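Local coordinates for protein isomaltodextranase (Arthrobacter globiformis, PDB 5AWQ) that hydrolyses alpha-1,6-glucosidic linkages of dextran-type polysaccharides, removing successive isomaltose units from the non-reducing chain ends, at residues Thr331-Met336 and Trp357-Lys362. Residues are numbered along the deposited sequence; the frame is centred on the assembly and turned at random.
Sequences TMMNLM and WVYTNK
The Tyr359 ring meets two methionines of the helix: Met333 SD comes up against the rim, close to level with the ring, and Met332 CE approaches obliquely, while Val358 CG2 of the same segment sits over the middle of one face at a height of 3.5 Å. The sulfur is 5.4 Å from the centroid of the Tyr359 ring and 77° off its normal, an edge-on Met-aromatic contact. In the (beta/alpha)8 barrel of this family 27 glycosidase, helix 326-339 joins strands 312-314 and 343-345. Residues 357-362 end the loop that follows strand 343-345 and open helix 362-370, so the contact packs the helix before the last strand against the loop after it, away from the active site.

Two neighbouring positions on the helix do the work. Met332 is bent at its last torsion (chi3 72°), which brings CE to the hydroxyl end of the ring, 4.0 Å from Tyr359 CE1 and equally close to OH. The same methyl is 4.4 Å from Val358 CG2. The hydroxyl itself hydrogen-bonds Asp347, which ties down that end of the ring. Met333 has CG anti to its backbone N and bends about CB-CG (chi2 67°), swinging SD to Tyr359 CD1, 4.1 Å away. A serine in place of Met333 would probably open a gap beside Tyr359 CD1 and cost the ring its edge-on sulfur. Both segments are also tied to the C-terminal beta-sandwich region: the Asn334 side chain hydrogen-bonds Trp440 NE1 and Ser460 OG, and Asn361 ND2 hydrogen-bonds Leu439 O.

Past the ring edge, Met333 runs along the backbone of residues 357-362. Its CG touches Val358 O at 3.5 Å, and its CE ends 4.1 Å from Tyr359 O, the carbonyl oxygen that accepts a hydrogen bond from Tyr75 OH.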
ATOM      1  N   THR A 331      -5.906  -7.988  17.253  1.00  9.43           N
ATOM      2  CA  THR A 331      -5.487  -8.679  16.030  1.00  9.23           C
ATOM      3  C   THR A 331      -5.799  -7.900  14.742  1.00  9.39           C
ATOM      4  O   THR A 331      -4.950  -7.786  13.861  1.00  9.39           O
ATOM      5  CB  THR A 331      -6.078 -10.093  16.017  1.00  9.60           C
ATOM      6  OG1 THR A 331      -5.462 -10.830  17.091  1.00  9.84           O
ATOM      7  CG2 THR A 331      -5.846 -10.784  14.703  1.00  9.77           C
ATOM      8  N   MET A 332      -6.988  -7.336  14.675  1.00  9.28           N
ATOM      9  CA  MET A 332      -7.390  -6.459  13.575  1.00  9.78           C
ATOM     10  C   MET A 332      -6.350  -5.342  13.376  1.00  9.58           C
ATOM     11  O   MET A 332      -5.799  -5.163  12.284  1.00  9.20           O
ATOM     12  CB  MET A 332      -8.778  -5.869  13.895  1.00 10.66           C
ATOM     13  CG  MET A 332      -9.246  -4.767  12.955  1.00 11.22           C
ATOM     14  SD  MET A 332     -10.557  -3.757  13.679  1.00 12.79           S
ATOM     15  CE  MET A 332      -9.627  -2.849  14.886  1.00 12.89           C
ATOM     16  N   MET A 333      -6.066  -4.604  14.448  1.00  9.77           N
ATOM     17  CA  MET A 333      -5.082  -3.528  14.379  1.00 10.11           C
ATOM     18  C   MET A 333      -3.686  -4.048  14.023  1.00  9.68           C
ATOM     19  O   MET A 333      -2.986  -3.484  13.178  1.00  9.73           O
ATOM     20  CB  MET A 333      -5.036  -2.785  15.717  1.00 11.07           C
ATOM     21  CG  MET A 333      -4.133  -1.554  15.741  1.00 11.81           C
ATOM     22  SD  MET A 333      -4.794  -0.256  14.654  1.00 13.13           S
ATOM     23  CE  MET A 333      -3.607   1.061  14.958  1.00 12.68           C
ATOM     24  N   ASN A 334      -3.267  -5.126  14.672  1.00  9.22           N
ATOM     25  CA  ASN A 334      -1.926  -5.647  14.465  1.00  9.06           C
ATOM     26  C   ASN A 334      -1.695  -6.077  13.012  1.00  9.05           C
ATOM     27  O   ASN A 334      -0.597  -5.914  12.467  1.00  9.05           O
ATOM     28  CB  ASN A 334      -1.648  -6.833  15.397  1.00  9.46           C
ATOM     29  CG  ASN A 334      -1.457  -6.430  16.850  1.00  9.98           C
ATOM     30  OD1 ASN A 334      -1.182  -5.267  17.168  1.00 10.64           O
ATOM     31  ND2 ASN A 334      -1.646  -7.399  17.748  1.00  9.56           N
ATOM     32  N   LEU A 335      -2.715  -6.652  12.376  1.00  8.62           N
ATOM     33  CA  LEU A 335      -2.596  -7.042  10.976  1.00  8.60           C
ATOM     34  C   LEU A 335      -2.408  -5.812  10.071  1.00  8.13           C
ATOM     35  O   LEU A 335      -1.513  -5.795   9.219  1.00  8.58           O
ATOM     36  CB  LEU A 335      -3.824  -7.837  10.521  1.00  8.87           C
ATOM     37  CG  LEU A 335      -3.778  -8.291   9.063  1.00  9.16           C
ATOM     38  CD1 LEU A 335      -2.581  -9.185   8.786  1.00  9.51           C
ATOM     39  CD2 LEU A 335      -5.104  -8.955   8.675  1.00  9.17           C
ATOM     40  N   MET A 336      -3.224  -4.779  10.266  1.00  7.76           N
ATOM     41  CA  MET A 336      -3.112  -3.572   9.432  0.50  6.48           C
ATOM     42  C   MET A 336      -1.724  -2.952   9.578  1.00  7.77           C
ATOM     43  O   MET A 336      -1.074  -2.588   8.607  1.00  8.00           O
ATOM     44  CB  MET A 336      -4.198  -2.542   9.788  0.50  5.59           C
ATOM     45  CG  MET A 336      -5.615  -3.056   9.645  0.50  4.92           C
ATOM     46  SD  MET A 336      -6.035  -3.607   7.975  0.50  3.97           S
ATOM     47  CE  MET A 336      -7.727  -4.071   8.296  0.50  4.06           C
ATOM     48  N   TRP A 357      -8.944   2.781  22.671  1.00 14.18           N
ATOM     49  CA  TRP A 357      -7.643   2.239  23.007  1.00 13.67           C
ATOM     50  C   TRP A 357      -7.007   1.385  21.897  1.00 13.08           C
ATOM     51  O   TRP A 357      -5.773   1.345  21.775  1.00 13.16           O
ATOM     52  CB  TRP A 357      -7.717   1.418  24.311  1.00 13.64           C
ATOM     53  CG  TRP A 357      -8.627   0.251  24.209  1.00 12.97           C
ATOM     54  CD1 TRP A 357      -9.959   0.204  24.528  1.00 13.01           C
ATOM     55  CD2 TRP A 357      -8.287  -1.041  23.724  1.00 11.90           C
ATOM     56  NE1 TRP A 357     -10.468  -1.037  24.254  1.00 12.51           N
ATOM     57  CE2 TRP A 357      -9.461  -1.828  23.766  1.00 11.54           C
ATOM     58  CE3 TRP A 357      -7.095  -1.621  23.243  1.00 11.96           C
ATOM     59  CZ2 TRP A 357      -9.485  -3.144  23.350  1.00 11.74           C
ATOM     60  CZ3 TRP A 357      -7.122  -2.935  22.832  1.00 12.04           C
ATOM     61  CH2 TRP A 357      -8.315  -3.696  22.909  1.00 11.77           C
ATOM     62  N   VAL A 358      -7.821   0.681  21.110  1.00 13.10           N
ATOM     63  CA  VAL A 358      -7.261  -0.239  20.118  1.00 13.96           C
ATOM     64  C   VAL A 358      -6.468   0.544  19.058  1.00 12.89           C
ATOM     65  O   VAL A 358      -5.493   0.039  18.508  1.00 12.56           O
ATOM     66  CB  VAL A 358      -8.330  -1.122  19.427  1.00 16.25           C
ATOM     67  CG1 VAL A 358      -9.278  -1.801  20.391  1.00 17.77           C
ATOM     68  CG2 VAL A 358      -9.147  -0.331  18.468  1.00 17.05           C
ATOM     69  N   TYR A 359      -6.890   1.780  18.815  1.00 12.28           N
ATOM     70  CA  TYR A 359      -6.295   2.618  17.781  1.00 11.86           C
ATOM     71  C   TYR A 359      -5.174   3.532  18.268  1.00 12.46           C
ATOM     72  O   TYR A 359      -4.483   4.155  17.456  1.00 12.44           O
ATOM     73  CB  TYR A 359      -7.389   3.478  17.166  1.00 11.91           C
ATOM     74  CG  TYR A 359      -8.525   2.707  16.535  1.00 12.12           C
ATOM     75  CD1 TYR A 359      -8.281   1.786  15.530  1.00 12.04           C
ATOM     76  CD2 TYR A 359      -9.840   2.896  16.930  1.00 12.14           C
ATOM     77  CE1 TYR A 359      -9.300   1.094  14.923  1.00 12.23           C
ATOM     78  CE2 TYR A 359     -10.881   2.192  16.336  1.00 12.02           C
ATOM     79  CZ  TYR A 359     -10.606   1.296  15.308  1.00 11.96           C
ATOM     80  OH  TYR A 359     -11.612   0.595  14.651  1.00 12.08           O
ATOM     81  N   THR A 360      -4.989   3.625  19.586  1.00 12.02           N
ATOM     82  CA  THR A 360      -4.150   4.673  20.169  1.00 12.68           C
ATOM     83  C   THR A 360      -3.009   4.129  21.028  1.00 12.35           C
ATOM     84  O   THR A 360      -2.512   4.816  21.914  1.00 13.52           O
ATOM     85  CB  THR A 360      -5.007   5.671  20.956  1.00 13.17           C
ATOM     86  OG1 THR A 360      -5.682   4.977  22.005  1.00 13.72           O
ATOM     87  CG2 THR A 360      -6.034   6.339  20.038  1.00 13.59           C
ATOM     88  N   ASN A 361      -2.579   2.899  20.765  1.00 11.52           N
ATOM     89  CA  ASN A 361      -1.385   2.365  21.418  1.00 11.72           C
ATOM     90  C   ASN A 361      -0.162   3.003  20.764  1.00 12.77           C
ATOM     91  O   ASN A 361       0.125   2.769  19.594  1.00 12.28           O
ATOM     92  CB  ASN A 361      -1.373   0.832  21.347  1.00 11.78           C
ATOM     93  CG  ASN A 361      -0.095   0.203  21.882  1.00 12.07           C
ATOM     94  OD1 ASN A 361       0.997   0.771  21.785  1.00 12.76           O
ATOM     95  ND2 ASN A 361      -0.216  -1.017  22.399  1.00 11.95           N
ATOM     96  N   LYS A 362       0.519   3.881  21.491  1.00 13.77           N
ATOM     97  CA  LYS A 362       1.538   4.699  20.849  1.00 15.07           C
ATOM     98  C   LYS A 362       2.698   3.882  20.290  1.00 13.81           C
ATOM     99  O   LYS A 362       3.280   4.259  19.276  1.00 12.93           O
ATOM    100  CB  LYS A 362       2.023   5.806  21.790  1.00 17.92           C
ATOM    101  CG  LYS A 362       0.949   6.851  22.106  1.00 20.71           C
ATOM    102  CD  LYS A 362       1.477   7.902  23.076  1.00 24.04           C
ATOM    103  CE  LYS A 362       0.396   8.764  23.728  1.00 26.23           C
ATOM    104  NZ  LYS A 362      -0.502   8.075  24.719  1.00 27.50           N
TER